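Local coordinates for protein RTX toxin RtxA (Vibrio vulnificus MO6-24/O, PDB 6IMP) that is an alpha/beta hydrolase-fold effector domain of a secreted multifunctional toxin and probably acts as a hydrolase, its substrate being unknown, at residues L103-S108 with Q152-M157; N121-Q126 with D300-G305; P182-L187 with S199-D204. All blocks are in the same frame, centred on the assembly; numbering follows the deposited sequence.

Contact 1: L103-S108 with Q152-M157; sequences LFLHGS and QDARTM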
loop_
_atom_site.group_PDB
_atom_site.type_symbol
_atom_site.label_atom_id
_atom_site.label_comp_id
_atom_site.label_asym_id
_atom_site.label_seq_id
_atom_site.Cartn_x
_atom_site.Cartn_y
_atom_site.Cartn_z
ATOM N N LEU A 103 -7.866 -3.144 4.079
ATOM C CA LEU A 103 -7.420 -1.933 3.422
ATOM C C LEU A 103 -6.110 -2.208 2.675
ATOM O O LEU A 103 -5.024 -2.218 3.266
ATOM C CB LEU A 103 -7.250 -0.826 4.453
ATOM C CG LEU A 103 -7.363 0.596 3.920
ATOM C CD1 LEU A 103 -7.525 1.530 5.108
ATOM C CD2 LEU A 103 -6.150 0.992 3.076
ATOM N N PHE A 104 -6.228 -2.453 1.376
ATOM C CA PHE A 104 -5.052 -2.689 0.539
ATOM C C PHE A 104 -4.369 -1.385 0.160
ATOM O O PHE A 104 -4.984 -0.508 -0.478
ATOM C CB PHE A 104 -5.418 -3.446 -0.750
ATOM C CG PHE A 104 -4.215 -3.814 -1.591
ATOM C CD1 PHE A 104 -3.192 -4.591 -1.057
ATOM C CD2 PHE A 104 -4.075 -3.335 -2.882
ATOM C CE1 PHE A 104 -2.070 -4.898 -1.801
ATOM C CE2 PHE A 104 -2.954 -3.647 -3.637
ATOM C CZ PHE A 104 -1.950 -4.428 -3.095
ATOM N N LEU A 105 -3.091 -1.270 0.488
ATOM C CA LEU A 105 -2.305 -0.142 -0.026
ATOM C C LEU A 105 -1.323 -0.615 -1.070
ATOM O O LEU A 105 -0.329 -1.242 -0.744
ATOM C CB LEU A 105 -1.578 0.600 1.096
ATOM C CG LEU A 105 -2.494 1.443 2.004
ATOM C CD1 LEU A 105 -1.786 1.749 3.319
ATOM C CD2 LEU A 105 -2.950 2.735 1.341
ATOM N N HIS A 106 -1.606 -0.309 -2.331
ATOM C CA HIS A 106 -0.677 -0.642 -3.401
ATOM C C HIS A 106 0.655 0.053 -3.205
ATOM O O HIS A 106 0.786 0.938 -2.374
ATOM C CB HIS A 106 -1.249 -0.257 -4.749
ATOM C CG HIS A 106 -1.157 1.201 -5.054
ATOM N ND1 HIS A 106 -0.032 1.768 -5.610
ATOM C CD2 HIS A 106 -2.075 2.191 -4.966
ATOM C CE1 HIS A 106 -0.255 3.053 -5.832
ATOM N NE2 HIS A 106 -1.488 3.334 -5.451
ATOM N N GLY A 107 1.641 -0.377 -3.975
ATOM C CA GLY A 107 2.964 0.227 -3.958
ATOM C C GLY A 107 3.299 0.849 -5.301
ATOM O O GLY A 107 2.414 1.319 -6.019
ATOM N N SER A 108 4.582 0.806 -5.646
ATOM C CA SER A 108 5.150 1.623 -6.717
ATOM C C SER A 108 5.063 0.951 -8.073
ATOM O O SER A 108 5.125 -0.267 -8.170
ATOM C CB SER A 108 6.621 1.897 -6.416
ATOM O OG SER A 108 7.148 2.843 -7.326
ATOM N N GLN A 152 -1.398 10.802 3.473
ATOM C CA GLN A 152 -2.708 11.431 3.612
ATOM C C GLN A 152 -3.799 10.638 2.901
ATOM O O GLN A 152 -4.827 10.296 3.504
ATOM C CB GLN A 152 -2.660 12.870 3.098
ATOM C CG GLN A 152 -2.133 13.842 4.141
ATOM C CD GLN A 152 -3.154 14.132 5.228
ATOM O OE1 GLN A 152 -4.379 14.020 5.016
ATOM N NE2 GLN A 152 -2.662 14.509 6.402
ATOM N N ASP A 153 -3.535 10.293 1.641
ATOM C CA ASP A 153 -4.460 9.487 0.844
ATOM C C ASP A 153 -4.790 8.166 1.548
ATOM O O ASP A 153 -5.907 7.667 1.460
ATOM C CB ASP A 153 -3.870 9.221 -0.538
ATOM C CG ASP A 153 -3.662 10.497 -1.347
ATOM O OD1 ASP A 153 -4.232 11.546 -0.977
ATOM O OD2 ASP A 153 -2.923 10.448 -2.356
ATOM N N ALA A 154 -3.826 7.631 2.289
ATOM C CA ALA A 154 -4.067 6.459 3.112
ATOM C C ALA A 154 -5.188 6.694 4.130
ATOM O O ALA A 154 -5.968 5.793 4.433
ATOM C CB ALA A 154 -2.790 6.055 3.817
ATOM N N ARG A 155 -5.272 7.915 4.638
ATOM C CA ARG A 155 -6.204 8.236 5.713
ATOM C C ARG A 155 -7.593 8.481 5.154
ATOM O O ARG A 155 -8.602 8.152 5.790
ATOM C CB ARG A 155 -5.735 9.464 6.479
ATOM C CG ARG A 155 -4.233 9.511 6.715
ATOM C CD ARG A 155 -3.926 9.942 8.128
ATOM N NE ARG A 155 -2.503 9.888 8.445
ATOM C CZ ARG A 155 -1.740 10.945 8.721
ATOM N NH1 ARG A 155 -2.241 12.177 8.670
ATOM N NH2 ARG A 155 -0.455 10.775 9.044
ATOM N N THR A 156 -7.642 9.092 3.975
ATOM C CA THR A 156 -8.884 9.197 3.234
ATOM C C THR A 156 -9.474 7.815 3.123
ATOM O O THR A 156 -10.607 7.575 3.541
ATOM C CB THR A 156 -8.644 9.746 1.825
ATOM O OG1 THR A 156 -8.073 11.048 1.923
ATOM C CG2 THR A 156 -9.955 9.816 1.033
ATOM N N MET A 157 -8.665 6.898 2.605
ATOM C CA MET A 157 -9.100 5.544 2.353
ATOM C C MET A 157 -9.559 4.905 3.637
ATOM O O MET A 157 -10.591 4.258 3.667
ATOM C CB MET A 157 -7.969 4.728 1.760
ATOM C CG MET A 157 -7.691 5.035 0.311
ATOM S SD MET A 157 -6.186 4.176 -0.143
ATOM C CE MET A 157 -5.441 5.336 -1.278
#

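Contact 2: N121-Q126 with D300-G305; sequences NHYQKQ and DQIVSG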
loop_
_atom_site.group_PDB
_atom_site.type_symbol
_atom_site.label_atom_id
_atom_site.label_comp_id
_atom_site.label_asym_id
_atom_site.label_seq_id
_atom_site.Cartn_x
_atom_site.Cartn_y
_atom_site.Cartn_z
ATOM N N ASN A 121 -8.737 -11.810 -5.060
ATOM C CA ASN A 121 -9.425 -13.093 -5.100
ATOM C C ASN A 121 -9.193 -13.882 -3.817
ATOM O O ASN A 121 -10.143 -14.357 -3.192
ATOM C CB ASN A 121 -8.950 -13.905 -6.306
ATOM C CG ASN A 121 -9.964 -14.935 -6.748
ATOM O OD1 ASN A 121 -11.171 -14.710 -6.659
ATOM N ND2 ASN A 121 -9.480 -16.067 -7.248
ATOM N N HIS A 122 -7.929 -13.960 -3.400
ATOM C CA HIS A 122 -7.524 -14.806 -2.273
ATOM C C HIS A 122 -8.236 -14.418 -0.969
ATOM O O HIS A 122 -8.522 -15.281 -0.144
ATOM C CB HIS A 122 -6.001 -14.765 -2.077
ATOM C CG HIS A 122 -5.213 -15.332 -3.224
ATOM N ND1 HIS A 122 -4.897 -16.669 -3.325
ATOM C CD2 HIS A 122 -4.614 -14.727 -4.277
ATOM C CE1 HIS A 122 -4.161 -16.866 -4.407
ATOM N NE2 HIS A 122 -3.975 -15.705 -5.002
ATOM N N TYR A 123 -8.524 -13.125 -0.792
ATOM C CA TYR A 123 -9.284 -12.654 0.385
ATOM C C TYR A 123 -10.792 -12.874 0.197
ATOM O O TYR A 123 -11.479 -13.329 1.117
ATOM C CB TYR A 123 -9.039 -11.162 0.665
ATOM C CG TYR A 123 -7.698 -10.788 1.306
ATOM C CD1 TYR A 123 -7.425 -11.077 2.640
ATOM C CD2 TYR A 123 -6.754 -10.033 0.596
ATOM C CE1 TYR A 123 -6.225 -10.687 3.226
ATOM C CE2 TYR A 123 -5.558 -9.635 1.167
ATOM C CZ TYR A 123 -5.291 -9.958 2.479
ATOM O OH TYR A 123 -4.096 -9.554 3.045
ATOM N N GLN A 124 -11.305 -12.512 -0.979
ATOM C CA GLN A 124 -12.744 -12.597 -1.265
ATOM C C GLN A 124 -13.290 -14.031 -1.073
ATOM O O GLN A 124 -14.313 -14.225 -0.408
ATOM C CB GLN A 124 -13.041 -12.075 -2.682
ATOM C CG GLN A 124 -12.866 -10.559 -2.839
ATOM C CD GLN A 124 -13.139 -10.056 -4.261
ATOM O OE1 GLN A 124 -12.229 -9.973 -5.090
ATOM N NE2 GLN A 124 -14.394 -9.697 -4.539
ATOM N N LYS A 125 -12.567 -15.016 -1.618
ATOM C CA LYS A 125 -12.829 -16.469 -1.403
ATOM C C LYS A 125 -13.114 -16.927 0.015
ATOM O O LYS A 125 -13.737 -17.964 0.231
ATOM C CB LYS A 125 -11.594 -17.279 -1.773
ATOM C CG LYS A 125 -11.538 -17.694 -3.227
ATOM C CD LYS A 125 -10.147 -18.173 -3.618
ATOM C CE LYS A 125 -9.950 -19.657 -3.354
ATOM N NZ LYS A 125 -8.579 -20.082 -3.748
ATOM N N GLN A 126 -12.574 -16.200 0.976
ATOM C CA GLN A 126 -12.815 -16.486 2.381
ATOM C C GLN A 126 -13.805 -15.472 2.948
ATOM O O GLN A 126 -13.793 -15.178 4.149
ATOM C CB GLN A 126 -11.493 -16.445 3.156
ATOM C CG GLN A 126 -10.298 -17.031 2.400
ATOM C CD GLN A 126 -9.030 -17.040 3.228
ATOM O OE1 GLN A 126 -9.075 -17.002 4.459
ATOM N NE2 GLN A 126 -7.887 -17.068 2.555
ATOM N N ASP A 300 -4.103 -17.904 4.365
ATOM C CA ASP A 300 -4.701 -18.452 5.587
ATOM C C ASP A 300 -4.024 -17.899 6.839
ATOM O O ASP A 300 -4.707 -17.441 7.763
ATOM C CB ASP A 300 -4.679 -19.994 5.577
ATOM C CG ASP A 300 -5.885 -20.606 4.831
ATOM O OD1 ASP A 300 -6.942 -19.945 4.732
ATOM O OD2 ASP A 300 -5.788 -21.766 4.374
ATOM N N GLN A 301 -2.693 -17.924 6.867
ATOM C CA GLN A 301 -1.947 -17.318 7.983
ATOM C C GLN A 301 -2.317 -15.843 8.175
ATOM O O GLN A 301 -2.478 -15.377 9.311
ATOM C CB GLN A 301 -0.432 -17.446 7.783
ATOM C CG GLN A 301 0.377 -16.502 8.675
ATOM C CD GLN A 301 1.730 -17.050 9.072
ATOM O OE1 GLN A 301 2.392 -17.744 8.295
ATOM N NE2 GLN A 301 2.165 -16.713 10.285
ATOM N N ILE A 302 -2.456 -15.123 7.062
ATOM C CA ILE A 302 -2.754 -13.686 7.092
ATOM C C ILE A 302 -4.032 -13.404 7.880
ATOM O O ILE A 302 -4.051 -12.525 8.735
ATOM C CB ILE A 302 -2.854 -13.085 5.666
ATOM C CG1 ILE A 302 -1.452 -12.872 5.080
ATOM C CG2 ILE A 302 -3.587 -11.753 5.684
ATOM C CD1 ILE A 302 -1.438 -12.619 3.583
ATOM N N VAL A 303 -5.080 -14.143 7.590
ATOM C CA VAL A 303 -6.324 -13.927 8.279
ATOM C C VAL A 303 -6.261 -14.423 9.692
ATOM O O VAL A 303 -7.197 -14.278 10.443
ATOM C CB VAL A 303 -7.478 -14.619 7.575
ATOM C CG1 VAL A 303 -8.774 -14.262 8.253
ATOM C CG2 VAL A 303 -7.531 -14.181 6.134
ATOM N N SER A 304 -5.131 -14.980 10.085
ATOM C CA SER A 304 -5.001 -15.473 11.438
ATOM C C SER A 304 -4.364 -14.456 12.364
ATOM O O SER A 304 -4.083 -14.737 13.509
ATOM C CB SER A 304 -4.269 -16.790 11.440
ATOM O OG SER A 304 -5.010 -17.711 10.673
ATOM N N GLY A 305 -4.119 -13.275 11.822
ATOM C CA GLY A 305 -3.623 -12.121 12.533
ATOM C C GLY A 305 -4.607 -11.015 12.171
ATOM O O GLY A 305 -4.220 -9.906 11.872
#

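Contact 3: P182-L187 with S199-D204; sequences PIAADL and SGLLLD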
loop_
_atom_site.group_PDB
_atom_site.type_symbol
_atom_site.label_atom_id
_atom_site.label_comp_id
_atom_site.label_asym_id
_atom_site.label_seq_id
_atom_site.Cartn_x
_atom_site.Cartn_y
_atom_site.Cartn_z
ATOM N N PRO A 182 5.652 0.839 4.175
ATOM C CA PRO A 182 5.859 2.003 5.045
ATOM C C PRO A 182 4.646 2.939 5.123
ATOM O O PRO A 182 4.402 3.550 6.164
ATOM C CB PRO A 182 7.037 2.729 4.386
ATOM C CG PRO A 182 7.014 2.277 2.964
ATOM C CD PRO A 182 6.557 0.861 3.013
ATOM N N ILE A 183 3.894 3.060 4.032
ATOM C CA ILE A 183 2.684 3.880 4.062
ATOM C C ILE A 183 1.686 3.288 5.048
ATOM O O ILE A 183 1.126 3.994 5.891
ATOM C CB ILE A 183 2.014 3.986 2.686
ATOM C CG1 ILE A 183 2.940 4.708 1.707
ATOM C CG2 ILE A 183 0.704 4.748 2.811
ATOM C CD1 ILE A 183 2.560 4.519 0.251
ATOM N N ALA A 184 1.453 1.990 4.900
ATOM C CA ALA A 184 0.571 1.251 5.785
ATOM C C ALA A 184 1.003 1.422 7.244
ATOM O O ALA A 184 0.170 1.533 8.143
ATOM C CB ALA A 184 0.562 -0.214 5.393
ATOM N N ALA A 185 2.309 1.458 7.473
ATOM C CA ALA A 185 2.828 1.676 8.816
ATOM C C ALA A 185 2.370 3.018 9.366
ATOM O O ALA A 185 1.881 3.071 10.482
ATOM C CB ALA A 185 4.349 1.568 8.850
ATOM N N ASP A 186 2.479 4.086 8.576
ATOM C CA ASP A 186 2.023 5.410 9.035
ATOM C C ASP A 186 0.510 5.433 9.321
ATOM O O ASP A 186 0.075 5.997 10.331
ATOM C CB ASP A 186 2.401 6.527 8.052
ATOM C CG ASP A 186 2.450 7.916 8.720
ATOM O OD1 ASP A 186 1.671 8.180 9.666
ATOM O OD2 ASP A 186 3.282 8.746 8.301
ATOM N N LEU A 187 -0.282 4.807 8.460
ATOM C CA LEU A 187 -1.712 4.704 8.724
ATOM C C LEU A 187 -1.930 3.994 10.056
ATOM O O LEU A 187 -2.616 4.504 10.939
ATOM C CB LEU A 187 -2.441 3.961 7.607
ATOM C CG LEU A 187 -3.974 3.994 7.710
ATOM C CD1 LEU A 187 -4.509 5.411 7.614
ATOM C CD2 LEU A 187 -4.603 3.143 6.622
ATOM N N SER A 199 -7.254 -3.869 13.402
ATOM C CA SER A 199 -7.105 -5.238 13.934
ATOM C C SER A 199 -5.736 -5.844 13.659
ATOM O O SER A 199 -5.334 -6.792 14.333
ATOM C CB SER A 199 -8.181 -6.180 13.401
ATOM O OG SER A 199 -8.159 -7.404 14.119
ATOM N N GLY A 200 -5.043 -5.327 12.647
ATOM C CA GLY A 200 -3.632 -5.646 12.460
ATOM C C GLY A 200 -3.037 -5.168 11.156
ATOM O O GLY A 200 -3.745 -4.831 10.208
ATOM N N LEU A 201 -1.713 -5.174 11.115
ATOM C CA LEU A 201 -0.960 -4.684 9.973
ATOM C C LEU A 201 -0.234 -5.839 9.316
ATOM O O LEU A 201 0.526 -6.542 9.973
ATOM C CB LEU A 201 0.069 -3.651 10.436
ATOM C CG LEU A 201 1.187 -3.341 9.435
ATOM C CD1 LEU A 201 0.617 -2.701 8.171
ATOM C CD2 LEU A 201 2.253 -2.453 10.055
ATOM N N LEU A 202 -0.414 -5.986 8.008
ATOM C CA LEU A 202 0.466 -6.841 7.202
ATOM C C LEU A 202 1.408 -5.994 6.371
ATOM O O LEU A 202 0.980 -5.321 5.438
ATOM C CB LEU A 202 -0.343 -7.765 6.274
ATOM C CG LEU A 202 0.420 -8.369 5.088
ATOM C CD1 LEU A 202 1.567 -9.240 5.568
ATOM C CD2 LEU A 202 -0.496 -9.150 4.171
ATOM N N LEU A 203 2.693 -6.074 6.689
ATOM C CA LEU A 203 3.746 -5.572 5.813
ATOM C C LEU A 203 4.096 -6.630 4.760
ATOM O O LEU A 203 4.931 -7.505 4.992
ATOM C CB LEU A 203 4.991 -5.200 6.633
ATOM C CG LEU A 203 4.812 -4.116 7.719
ATOM C CD1 LEU A 203 6.034 -4.030 8.624
ATOM C CD2 LEU A 203 4.512 -2.751 7.114
ATOM N N ASP A 204 3.429 -6.556 3.614
ATOM C CA ASP A 204 3.599 -7.541 2.533
ATOM C C ASP A 204 4.790 -7.148 1.672
ATOM O O ASP A 204 4.694 -6.225 0.884
ATOM C CB ASP A 204 2.309 -7.616 1.673
ATOM C CG ASP A 204 2.433 -8.564 0.462
ATOM O OD1 ASP A 204 3.427 -9.333 0.391
ATOM O OD2 ASP A 204 1.526 -8.548 -0.417
#

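Contact 1: L103-S108 with Q152-M157
Leu105 pushes one methyl, CD2, into the shallow hollow that Ala154 and Met157 leave on the inner side of their helix. Its floor is Ala154, with CB 4.1 Å from Leu105 CD2, and its wall is the thioether, with Met157 SD 3.8 Å from the same methyl. That wall stands where it does because the Met157 chain leaves the helix with CG beside the backbone N (chi1 -75°), runs straight through chi2 and bends only at the sulfur, crossing the leucine at a slant. Two residues back along the strand, Leu103 fits over the base of the methionine: Leu103 CD2 lies 4.4 Å from Met157 CB, and Leu103 CD1 rests 4.2 Å from Met157 C. Strand and helix run nearly antiparallel, at 159°, their axes 10.0 Å apart. Helix 147-164 belongs to the beta-alpha-beta crossover from strand 129-133 to strand 172-177, and strand 101-105 is the one it passes over. Leu131 and Val133 complete the methionine's bed, while Ile183 and Ala184 of the next helix cover Leu105. No hydrogen bond joins the two segments, so the helix is probably seated on the strand by shape and the exclusion of water.

Contact 2: N121-Q126 with D300-G305
Asp300, whose carboxylate faces Gln126 across the contact, also takes a hydrogen bond at its backbone: Ser304 OG sits 2.9 Å from Asp300 O, tilted 30° from the carbonyl plane, and so links Ser304 back to that carbonyl. The carboxylate meets the glutamine without bonding to it. Gln126 OE1 is 3.6 Å from Asp300 OD1, and Gln126 NE2 is 3.7 Å from that same oxygen, with the amide and carboxylate planes 66° apart. The amide nitrogen turns back instead, to a weak bond with the His122 carbonyl of its own segment, while Gln126 OE1 lies 3.6 Å from Val303 CG2 as the two chains slide past each other. Deeper in, Ile302 has CG1 beside its backbone N (chi1 -78°) and CG2 anti to it, which places the CG2 branch at the edge of the Tyr123 ring, near the ring plane. That methyl is 3.5 Å from Tyr123 OH and 3.8 Å from Tyr123 CE1, the two side chains crossing at about a right angle. Met295 and Leu202 pack around this pair, joining helices 112-124 and 291-302 on one face of the sheet. Toward the exposed side the contact is polar, with no hydrogen bond across, which probably leaves the apolar pair to carry it.

Contact 3: P182-L187 with S199-D204
Leu201 reaches Ala184 through an extended first torsion: CG lies opposite the backbone N (chi1 163°), which carries the isobutyl group off the strand and up to helix 180-192. The second torsion, 64°, then spreads the fork, with CD2 continuing the line of the chain and CD1 turned aside. CD1 is the branch that meets the alanine, 3.7 Å from Ala184 CB. CD2 approaches the next residue at its backbone, lying 4.3 Å from Ala185 CA. Two small residues in succession thus present a low, smooth helix surface, and a single leucine straddles it with one methyl on each. Leu203, two residues on, comes from the flank with its end a little farther off, and Ile252 of the neighbouring strand backs both leucines. This is the packing within a beta-alpha-beta unit: strand 172-177, helix 180-192 and strand 200-204, with Ile174 of the first strand also against Ala184. The turn leading into the helix carries a GxSxG sequence, consistent with the nucleophile elbow of alpha/beta hydrolases. The contact rests on apolar fit, with no hydrogen bond between the segments, and Ala184 CA lies 7.4 Å from Leu201 CA, consistent with small residues allowing a close approach of helix and strand.

Contacts 1 and 3 are buried, about 10 Å apart between centres, and belong to one layer: helices 147-164 and 180-192 lie side by side on the same face of the central sheet. They touch directly, Leu105 resting on Ala184 and Leu103 on Leu187, with a long, weak ion pair from Arg155 to Asp186. Contact 2 lies on the opposite face, its centre about 17 Å from the centre of the chain, where two helices meet each other over the sheet. Leu202 belongs to the strand of contact 3 but points to that other face, against Tyr123 and Ile302. Chemistry follows depth, purely apolar in contacts 1 and 3, mixed and partly exposed in contact 2.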